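Local coordinates for protein tyrosinase (Aspergillus oryzae, PDB 6JU8) that probably oxidises L-tyrosine and L-dopa to L-dopaquinone with molecular oxygen at a pair of copper ions, a step of melanin biosynthesis, at residues Ala68-Ala73 / Arg108-Leu113. The protein carries 1 engineered substitution. Numbering follows the deposited sequence.
Sequences AGIHGA and RVYVTL. With CU (copper (II) ion), chain C.
The ring of Tyr110 meets Ile70 and His71 obliquely: both lie to one side of the ring plane, Ile70 CB 3.8 Å from Tyr110 CE1 and His71 CB 3.8 Å from Tyr110 CE2. Trp106 and Trp373 also meet this ring. The His71 and Tyr110 side chains cross at about a right angle, and Phe372 packs edge-to-face with the imidazole. With CG anti to the backbone N (chi1 -165°), Tyr110 reaches from helix 103-129 to helix 64-69, where its hydroxyl hydrogen-bonds to Leu67 O. A tyrosine suits this buried span because its ring packs against these neighbours while its OH finds a backbone partner. Ile70 and Leu113 meet tip to tip, Ile70 CD1 lying 3.6 Å from Leu113 CD2; branched apolar ends suit that meeting, and the isoleucine also lays CB and CG2 against the tyrosine ring. His71, with CG likewise anti to its backbone N (chi1 -173°), gives NE2 to copper at 2.1 Å. Imidazole suits the place because its other nitrogen, ND1, is hydrogen-bonded too, so the ring has little freedom to turn. His98, His107 and a water, whose oxygen is 1.9 Å from the copper, complete this half of the dinuclear copper site characteristic of tyrosinases.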
loop_
_atom_site.group_PDB
_atom_site.type_symbol
_atom_site.label_atom_id
_atom_site.label_comp_id
_atom_site.label_asym_id
_atom_site.label_seq_id
_atom_site.Cartn_x
_atom_site.Cartn_y
_atom_site.Cartn_z
ATOM N N ALA A 68 -22.457 -5.782 1.266
ATOM C CA ALA A 68 -21.466 -6.563 0.533
ATOM C C ALA A 68 -21.742 -8.059 0.644
ATOM O O ALA A 68 -21.500 -8.828 -0.291
ATOM C CB ALA A 68 -20.079 -6.251 1.056
ATOM N N GLY A 69 -22.281 -8.496 1.785
ATOM C CA GLY A 69 -22.557 -9.906 1.994
ATOM C C GLY A 69 -23.650 -10.425 1.095
ATOM O O GLY A 69 -23.736 -11.635 0.871
ATOM N N ILE A 70 -24.488 -9.561 0.524
ATOM C CA ILE A 70 -25.506 -10.058 -0.419
ATOM C C ILE A 70 -24.861 -10.803 -1.554
ATOM O O ILE A 70 -25.389 -11.810 -2.043
ATOM C CB ILE A 70 -26.335 -8.860 -0.949
ATOM C CG1 ILE A 70 -27.223 -8.266 0.154
ATOM C CG2 ILE A 70 -27.158 -9.282 -2.151
ATOM C CD1 ILE A 70 -27.815 -6.918 -0.169
ATOM N N HIS A 71 -23.732 -10.289 -2.030
ATOM C CA HIS A 71 -23.106 -10.783 -3.256
ATOM C C HIS A 71 -22.584 -12.209 -3.092
ATOM O O HIS A 71 -22.703 -13.006 -4.010
ATOM C CB HIS A 71 -21.965 -9.836 -3.608
ATOM C CG HIS A 71 -21.290 -10.074 -4.910
ATOM N ND1 HIS A 71 -20.039 -10.672 -4.950
ATOM C CD2 HIS A 71 -21.642 -9.831 -6.186
ATOM C CE1 HIS A 71 -19.669 -10.754 -6.232
ATOM N NE2 HIS A 71 -20.612 -10.256 -6.999
ATOM N N GLY A 72 -21.960 -12.538 -1.959
ATOM C CA GLY A 72 -21.202 -13.761 -1.783
ATOM C C GLY A 72 -21.123 -14.200 -0.341
ATOM O O GLY A 72 -22.134 -14.329 0.348
ATOM N N ALA A 73 -19.902 -14.490 0.101
ATOM C CA ALA A 73 -19.670 -14.930 1.473
ATOM C C ALA A 73 -20.064 -13.814 2.427
ATOM O O ALA A 73 -19.880 -12.631 2.083
ATOM C CB ALA A 73 -18.206 -15.321 1.659
ATOM N N ARG A 108 -27.541 -4.376 -11.829
ATOM C CA ARG A 108 -28.150 -3.057 -11.940
ATOM C C ARG A 108 -28.912 -2.752 -10.661
ATOM O O ARG A 108 -28.807 -1.642 -10.111
ATOM C CB ARG A 108 -29.067 -3.003 -13.169
ATOM C CG ARG A 108 -29.843 -1.674 -13.263
ATOM C CD ARG A 108 -30.427 -1.451 -14.660
ATOM N NE ARG A 108 -29.380 -1.138 -15.623
ATOM C CZ ARG A 108 -29.506 -1.098 -16.934
ATOM N NH1 ARG A 108 -30.663 -1.325 -17.551
ATOM N NH2 ARG A 108 -28.434 -0.815 -17.677
ATOM N N VAL A 109 -29.696 -3.728 -10.175
ATOM C CA VAL A 109 -30.458 -3.504 -8.939
ATOM C C VAL A 109 -29.521 -3.397 -7.750
ATOM O O VAL A 109 -29.713 -2.549 -6.856
ATOM C CB VAL A 109 -31.498 -4.622 -8.734
ATOM C CG1 VAL A 109 -32.308 -4.361 -7.455
ATOM C CG2 VAL A 109 -32.476 -4.761 -9.899
ATOM N N TYR A 110 -28.477 -4.223 -7.688
ATOM C CA TYR A 110 -27.542 -4.206 -6.552
ATOM C C TYR A 110 -26.876 -2.852 -6.418
ATOM O O TYR A 110 -26.788 -2.316 -5.296
ATOM C CB TYR A 110 -26.501 -5.291 -6.776
ATOM C CG TYR A 110 -25.649 -5.695 -5.598
ATOM C CD1 TYR A 110 -26.098 -5.663 -4.288
ATOM C CD2 TYR A 110 -24.347 -6.153 -5.827
ATOM C CE1 TYR A 110 -25.298 -6.063 -3.229
ATOM C CE2 TYR A 110 -23.539 -6.595 -4.785
ATOM C CZ TYR A 110 -24.014 -6.525 -3.481
ATOM O OH TYR A 110 -23.180 -6.966 -2.476
ATOM N N VAL A 111 -26.406 -2.292 -7.539
ATOM C CA VAL A 111 -25.740 -0.979 -7.488
ATOM C C VAL A 111 -26.727 0.100 -7.037
ATOM O O VAL A 111 -26.365 0.994 -6.267
ATOM C CB VAL A 111 -25.145 -0.638 -8.857
ATOM C CG1 VAL A 111 -24.633 0.815 -8.906
ATOM C CG2 VAL A 111 -23.997 -1.587 -9.192
ATOM N N THR A 112 -27.979 0.009 -7.477
ATOM C CA THR A 112 -28.998 0.980 -7.089
ATOM C C THR A 112 -29.304 0.867 -5.600
ATOM O O THR A 112 -29.511 1.882 -4.921
ATOM C CB THR A 112 -30.278 0.733 -7.899
ATOM O OG1 THR A 112 -29.994 0.998 -9.280
ATOM C CG2 THR A 112 -31.405 1.677 -7.496
ATOM N N LEU A 113 -29.328 -0.335 -5.039
ATOM C CA LEU A 113 -29.503 -0.493 -3.594
ATOM C C LEU A 113 -28.415 0.278 -2.847
ATOM O O LEU A 113 -28.688 1.002 -1.894
ATOM C CB LEU A 113 -29.466 -1.982 -3.227
ATOM C CG LEU A 113 -29.278 -2.362 -1.769
ATOM C CD1 LEU A 113 -30.425 -1.846 -0.896
ATOM C CD2 LEU A 113 -29.135 -3.871 -1.591
HETATM CU CU CU C . -21.385 -10.082 -8.975
HETATM O O HOH W 1 -19.638 -9.423 -9.455
#